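Local coordinates for protein multi-copper Oxidase CueO (Ochrobactrum, PDB 6EVG) that acts as a laccase-like multicopper oxidase with activity towards lignin model compounds and lignosulfonate, at residues 95-99 against 100-104; 213-217 against 218-222. All blocks are in the same frame, centred on the assembly; numbering follows the deposited sequence.

Contact 1: 95-99 against 100-104. With EDO (1,2-ethanediol), chain C.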
ATOM      1  N   LEU A  95       5.778  -8.312  -2.358  1.00 10.43           N
ATOM      2  CA  LEU A  95       6.789  -9.362  -2.360  1.00  9.93           C
ATOM      3  C   LEU A  95       6.487 -10.369  -3.441  1.00 10.03           C
ATOM      4  O   LEU A  95       5.310 -10.634  -3.747  1.00 12.89           O
ATOM      5  CB  LEU A  95       6.824 -10.056  -0.969  1.00 10.70           C
ATOM      6  CG  LEU A  95       8.099 -10.759  -0.595  1.00 11.38           C
ATOM      7  CD1 LEU A  95       9.240  -9.713  -0.419  1.00 16.72           C
ATOM      8  CD2 LEU A  95       7.926 -11.567   0.665  1.00 11.47           C
ATOM      9  N   PHE A  96       7.537 -10.906  -4.079  1.00  8.67           N
ATOM     10  CA  PHE A  96       7.319 -11.915  -5.144  1.00  9.28           C
ATOM     11  C   PHE A  96       7.449 -13.306  -4.521  1.00  9.96           C
ATOM     12  O   PHE A  96       8.555 -13.770  -4.208  1.00 10.83           O
ATOM     13  CB  PHE A  96       8.314 -11.792  -6.266  1.00  8.92           C
ATOM     14  CG  PHE A  96       8.150 -10.619  -7.214  1.00  9.06           C
ATOM     15  CD1 PHE A  96       7.464  -9.458  -6.899  1.00  9.62           C
ATOM     16  CD2 PHE A  96       8.787 -10.672  -8.440  1.00 11.43           C
ATOM     17  CE1 PHE A  96       7.392  -8.396  -7.817  1.00  9.77           C
ATOM     18  CE2 PHE A  96       8.710  -9.610  -9.336  1.00 11.69           C
ATOM     19  CZ  PHE A  96       8.007  -8.495  -9.015  1.00 10.63           C
ATOM     20  N   VAL A  97       6.293 -13.964  -4.375  1.00  9.45           N
ATOM     21  CA  VAL A  97       6.220 -15.339  -3.845  1.00  9.75           C
ATOM     22  C   VAL A  97       5.147 -16.105  -4.595  1.00  9.44           C
ATOM     23  O   VAL A  97       4.144 -15.528  -5.018  1.00 10.30           O
ATOM     24  CB  VAL A  97       5.928 -15.379  -2.322  1.00 10.24           C
ATOM     25  CG1 VAL A  97       7.094 -14.861  -1.513  1.00 12.58           C
ATOM     26  CG2 VAL A  97       4.617 -14.688  -1.952  1.00 11.40           C
ATOM     27  N   PRO A  98       5.289 -17.425  -4.641  1.00 10.02           N
ATOM     28  CA  PRO A  98       4.142 -18.245  -5.043  1.00 10.63           C
ATOM     29  C   PRO A  98       3.038 -18.137  -4.004  1.00  9.32           C
ATOM     30  O   PRO A  98       3.295 -17.829  -2.845  1.00  9.37           O
ATOM     31  CB  PRO A  98       4.690 -19.674  -5.114  1.00 12.81           C
ATOM     32  CG  PRO A  98       5.875 -19.649  -4.260  1.00 14.26           C
ATOM     33  CD  PRO A  98       6.431 -18.239  -4.236  1.00 10.88           C
ATOM     34  N   SER A  99       1.802 -18.415  -4.434  1.00  9.39           N
ATOM     35  CA  SER A  99       0.668 -18.171  -3.552  1.00  9.23           C
ATOM     36  C   SER A  99       0.687 -19.010  -2.286  1.00  9.31           C
ATOM     37  O   SER A  99       0.135 -18.574  -1.282  1.00 10.04           O
ATOM     38  CB  SER A  99      -0.655 -18.358  -4.277  1.00  9.94           C
ATOM     39  OG  SER A  99      -0.852 -19.757  -4.558  1.00 10.73           O
ATOM     40  N   ILE A 100       1.343 -20.151  -2.299  1.00  9.73           N
ATOM     41  CA  ILE A 100       1.413 -20.979  -1.082  1.00 11.26           C
ATOM     42  C   ILE A 100       2.213 -20.313   0.033  1.00  9.78           C
ATOM     43  O   ILE A 100       2.160 -20.792   1.162  1.00 12.66           O
ATOM     44  CB  ILE A 100       2.030 -22.365  -1.397  1.00 13.03           C
ATOM     45  CG1 ILE A 100       3.427 -22.305  -1.971  1.00 14.39           C
ATOM     46  CG2 ILE A 100       1.002 -23.196  -2.189  1.00 14.86           C
ATOM     47  CD1 ILE A 100       4.181 -23.649  -1.906  1.00 17.35           C
ATOM     48  N   LEU A 101       2.977 -19.241  -0.250  1.00  8.97           N
ATOM     49  CA  LEU A 101       3.747 -18.513   0.767  1.00  8.98           C
ATOM     50  C   LEU A 101       3.084 -17.201   1.182  1.00  9.14           C
ATOM     51  O   LEU A 101       3.684 -16.466   1.996  1.00 10.81           O
ATOM     52  CB  LEU A 101       5.158 -18.241   0.292  1.00  9.47           C
ATOM     53  CG  LEU A 101       5.925 -19.451  -0.185  1.00 11.02           C
ATOM     54  CD1 LEU A 101       7.334 -19.107  -0.610  1.00 11.56           C
ATOM     55  CD2 LEU A 101       5.971 -20.551   0.798  1.00 15.04           C
ATOM     56  N   ASP A 102       1.888 -16.918   0.651  1.00  8.93           N
ATOM     57  CA  ASP A 102       1.202 -15.658   0.943  1.00  8.69           C
ATOM     58  C   ASP A 102      -0.043 -15.895   1.752  1.00  8.88           C
ATOM     59  O   ASP A 102      -0.572 -17.014   1.771  1.00 10.89           O
ATOM     60  CB  ASP A 102       0.872 -14.966  -0.390  1.00  9.28           C
ATOM     61  CG  ASP A 102       0.693 -13.438  -0.285  1.00 10.53           C
ATOM     62  OD1 ASP A 102       0.882 -12.898   0.811  1.00 11.05           O
ATOM     63  OD2 ASP A 102       0.333 -12.844  -1.322  1.00 12.33           O
ATOM     64  N   GLY A 103      -0.506 -14.869   2.455  1.00  9.23           N
ATOM     65  CA  GLY A 103      -1.652 -14.983   3.344  1.00 10.01           C
ATOM     66  C   GLY A 103      -2.932 -14.402   2.746  1.00 10.20           C
ATOM     67  O   GLY A 103      -2.906 -13.370   2.056  1.00 12.94           O
ATOM     68  N   GLY A 104      -4.041 -15.006   3.097  1.00  9.71           N
ATOM     69  CA  GLY A 104      -5.348 -14.564   2.673  1.00 10.01           C
ATOM     70  C   GLY A 104      -6.432 -15.442   3.247  1.00  9.46           C
ATOM     71  O   GLY A 104      -6.176 -16.269   4.100  1.00 10.35           O
TER
HETATM   72  C1  EDO C 602      -2.759 -14.413  -1.607  1.00 14.16           C
HETATM   73  O1  EDO C 602      -2.193 -13.283  -2.283  1.00 13.52           O
HETATM   74  C2  EDO C 602      -4.122 -14.247  -1.068  1.00 15.15           C
HETATM   75  O2  EDO C 602      -4.247 -13.019  -0.333  1.00 14.81           O
HETATM   76  O   HOH W   1      -2.319 -17.707  -0.367  1.00 15.45           O

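Contact 2: 213-217 against 218-222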
ATOM      1  N   ALA A 213       9.335  16.033  11.747  1.00 11.80           N
ATOM      2  CA  ALA A 213      10.570  15.341  11.411  1.00 12.13           C
ATOM      3  C   ALA A 213      11.707  16.331  11.307  1.00 11.81           C
ATOM      4  O   ALA A 213      11.567  17.358  10.652  1.00 15.22           O
ATOM      5  CB  ALA A 213      10.469  14.565  10.124  1.00 12.98           C
ATOM      6  N   ARG A 214      12.851  16.004  11.878  1.00 12.28           N
ATOM      7  CA  ARG A 214      14.100  16.756  11.671  1.00 12.56           C
ATOM      8  C   ARG A 214      14.893  16.110  10.576  1.00 12.62           C
ATOM      9  O   ARG A 214      15.046  14.882  10.590  1.00 18.06           O
ATOM     10  CB  ARG A 214      14.885  16.852  12.998  1.00 16.16           C
ATOM     11  CG  ARG A 214      14.092  17.531  14.111  1.00 21.34           C
ATOM     12  CD  ARG A 214      14.884  17.732  15.377  1.00 28.42           C
ATOM     13  NE  ARG A 214      15.823  18.838  15.229  1.00 38.35           N
ATOM     14  CZ  ARG A 214      15.492  20.139  15.270  1.00 43.26           C
ATOM     15  NH1 ARG A 214      14.226  20.524  15.500  1.00 50.04           N
ATOM     16  NH2 ARG A 214      16.433  21.063  15.073  1.00 47.69           N
ATOM     17  N   VAL A 215      15.400  16.918   9.637  1.00 11.51           N
ATOM     18  CA  VAL A 215      16.111  16.369   8.483  1.00 11.08           C
ATOM     19  C   VAL A 215      17.403  17.141   8.271  1.00 11.46           C
ATOM     20  O   VAL A 215      17.501  18.334   8.649  1.00 12.35           O
ATOM     21  CB  VAL A 215      15.250  16.402   7.202  1.00 12.82           C
ATOM     22  CG1 VAL A 215      14.129  15.360   7.278  1.00 14.05           C
ATOM     23  CG2 VAL A 215      14.711  17.792   6.918  1.00 14.23           C
ATOM     24  N   PRO A 216      18.415  16.516   7.661  1.00 11.10           N
ATOM     25  CA  PRO A 216      19.610  17.253   7.247  1.00 11.72           C
ATOM     26  C   PRO A 216      19.305  18.227   6.114  1.00 11.76           C
ATOM     27  O   PRO A 216      18.331  18.052   5.377  1.00 11.50           O
ATOM     28  CB  PRO A 216      20.571  16.141   6.814  1.00 12.85           C
ATOM     29  CG  PRO A 216      19.610  15.054   6.335  1.00 14.42           C
ATOM     30  CD  PRO A 216      18.442  15.115   7.210  1.00 11.80           C
ATOM     31  N   ALA A 217      20.191  19.219   5.957  1.00 12.43           N
ATOM     32  CA  ALA A 217      20.122  20.148   4.846  1.00 12.69           C
ATOM     33  C   ALA A 217      20.761  19.505   3.624  1.00 12.79           C
ATOM     34  O   ALA A 217      21.822  19.902   3.156  1.00 16.05           O
ATOM     35  CB  ALA A 217      20.802  21.457   5.200  1.00 14.55           C
ATOM     36  N   SER A 218      20.056  18.521   3.061  1.00 11.61           N
ATOM     37  CA  SER A 218      20.550  17.716   1.977  1.00 10.92           C
ATOM     38  C   SER A 218      19.344  17.071   1.265  1.00 10.28           C
ATOM     39  O   SER A 218      18.197  17.357   1.586  1.00 11.19           O
ATOM     40  CB  SER A 218      21.560  16.675   2.500  1.00 12.28           C
ATOM     41  OG  SER A 218      20.928  15.754   3.359  1.00 12.81           O
ATOM     42  N   ILE A 219      19.657  16.158   0.374  1.00  9.72           N
ATOM     43  CA  ILE A 219      18.591  15.381  -0.324  1.00 10.06           C
ATOM     44  C   ILE A 219      18.140  14.246   0.592  1.00  9.35           C
ATOM     45  O   ILE A 219      18.947  13.445   1.099  1.00 10.40           O
ATOM     46  CB  ILE A 219      19.143  14.806  -1.640  1.00 11.43           C
ATOM     47  CG1 ILE A 219      19.758  15.806  -2.565  1.00 15.53           C
ATOM     48  CG2 ILE A 219      18.034  13.985  -2.338  1.00 12.25           C
ATOM     49  CD1 ILE A 219      18.872  16.837  -2.987  1.00 17.28           C
ATOM     50  N   VAL A 220      16.818  14.179   0.800  1.00  8.70           N
ATOM     51  CA  VAL A 220      16.198  13.202   1.672  1.00  8.93           C
ATOM     52  C   VAL A 220      15.241  12.355   0.863  1.00  8.39           C
ATOM     53  O   VAL A 220      14.461  12.850   0.071  1.00  9.07           O
ATOM     54  CB  VAL A 220      15.497  13.932   2.832  1.00  9.21           C
ATOM     55  CG1 VAL A 220      14.623  12.991   3.678  1.00 10.22           C
ATOM     56  CG2 VAL A 220      16.516  14.628   3.697  1.00 11.00           C
ATOM     57  N   ARG A 221      15.283  11.042   1.123  1.00  7.62           N
ATOM     58  CA  ARG A 221      14.372  10.063   0.518  1.00  7.36           C
ATOM     59  C   ARG A 221      13.210   9.810   1.459  1.00  7.70           C
ATOM     60  O   ARG A 221      13.435   9.443   2.627  1.00  8.81           O
ATOM     61  CB  ARG A 221      15.164   8.804   0.257  1.00  8.08           C
ATOM     62  CG  ARG A 221      14.490   7.632  -0.360  1.00  8.86           C
ATOM     63  CD  ARG A 221      15.589   6.494  -0.467  1.00 10.53           C
ATOM     64  NE  ARG A 221      15.156   5.372  -1.254  1.00 10.05           N
ATOM     65  CZ  ARG A 221      16.009   4.373  -1.514  1.00  9.67           C
ATOM     66  NH1 ARG A 221      17.275   4.450  -1.051  1.00  9.80           N
ATOM     67  NH2 ARG A 221      15.593   3.345  -2.223  1.00 10.67           N
ATOM     68  N   LEU A 222      11.995   9.993   0.944  1.00  7.02           N
ATOM     69  CA  LEU A 222      10.768   9.694   1.699  1.00  7.45           C
ATOM     70  C   LEU A 222      10.113   8.532   0.987  1.00  6.92           C
ATOM     71  O   LEU A 222       9.819   8.572  -0.206  1.00  8.28           O
ATOM     72  CB  LEU A 222       9.825  10.915   1.689  1.00  7.90           C
ATOM     73  CG  LEU A 222      10.441  12.227   2.217  1.00  9.01           C
ATOM     74  CD1 LEU A 222       9.462  13.389   2.026  1.00 10.44           C
ATOM     75  CD2 LEU A 222      10.835  12.107   3.673  1.00  9.36           C
TER

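Contact 1: 95-99 against 100-104
L101 packs against the ring of P98, its CD1 lying 3.8 Å from P98 CD and nearly as close to P98 CG. With L101 CG beside its backbone N and anti to the carbonyl carbon (chi1 -53°), the isopropyl end is brought to the proline ring, while L101 CB stays 4.0 Å from V97 CB. This packing is close but lies on the partly open side, where the exposed I100 reaches P98 CG more loosely, with its CG1 at 4.3 Å. Beneath these side chains the chain makes one turn of 3-10 helix, closed by two successive backbone bonds: L101 N to P98 O at 3.0 Å and D102 N to S99 O at 3.1 Å. The buried side is formed by V97, S99 and D102. V97 CG2 touches D102 CB, the two side chains crossing at about a right angle, and S99 turns its hydroxyl to the carbonyl of H484. Here too a water donates to both S99 O and D102 O.

D102 OD1 accepts W92 N and, from above the carboxylate plane, a bent bond (136°) from G103 N; OD2 receives H91 ND1 and, at 2.7 Å, O1 of an ethanediol probably left from crystallisation. Replacing D102 with an alanine would probably leave H91 ND1 without its acceptor and the imidazole freer to turn. H91 and W92 open a His-Trp-His-Gly sequence that in multicopper oxidases supplies ligands of the trinuclear copper cluster, so the chemistry is consistent with a second-shell carboxylate, its backbone fixed by the turn, that orients H91.

Contact 2: 213-217 against 218-222
S218 begins the second segment by closing a tight turn onto P216: its N reaches back to P216 O in a weak bond of 2.9 Å, bent to 134°, across an inverse gamma turn centred on A217. The S218 hydroxyl also comes against P216, but by van der Waals contact with its ring carbons. Lying between the backbone N and the carbonyl carbon (chi1 65°), OG sits 3.3 Å from P216 CG and 3.5 Å from P216 CB, alongside the proline ring. I219 then points away from the first segment, and its side chain lies on L273 and D275.

This turn is a corner of the β-sandwich of a cupredoxin-like domain. Strand 212-215 runs at the edge of one sheet, beside 295-303, whereas 219-226 lies in the other, between 170-178 and 269-275, so the chain changes sheet here and makes no hairpin. V220 spans the angle of the corner, its CG2 meeting P216 CD at 4.0 Å and V215 CB at 4.1 Å. With CG1 anti to the backbone N (chi1 171°), CG2 is the methyl that turns to these two residues. F276 packs on both V215 and V220. The next residue, R221, extends in the other direction and forms salt bridges with E271 and D157. L222 turns back into the sandwich, touching V272 and L173 of its own sheet and F301 of the facing one.

Followed from the N terminus, the chain leaves strand 91-93 and enters contact 1, whose short turn closes within the loop leading to strand 114-120. Contact 2 opens only later, where strand 212-215 bends round into 219-226. The two are in series, neither nesting nor crossing, and their centres are 34 Å apart, with nearest atoms about 15 Å apart. They tie together different parts of the fold. Contact 1 brings a loop of the first multicopper oxidase range against the third, beside strand 486-490, which ends at the copper ligand C490. Contact 2 links the two sheets of a single sandwich in the middle range.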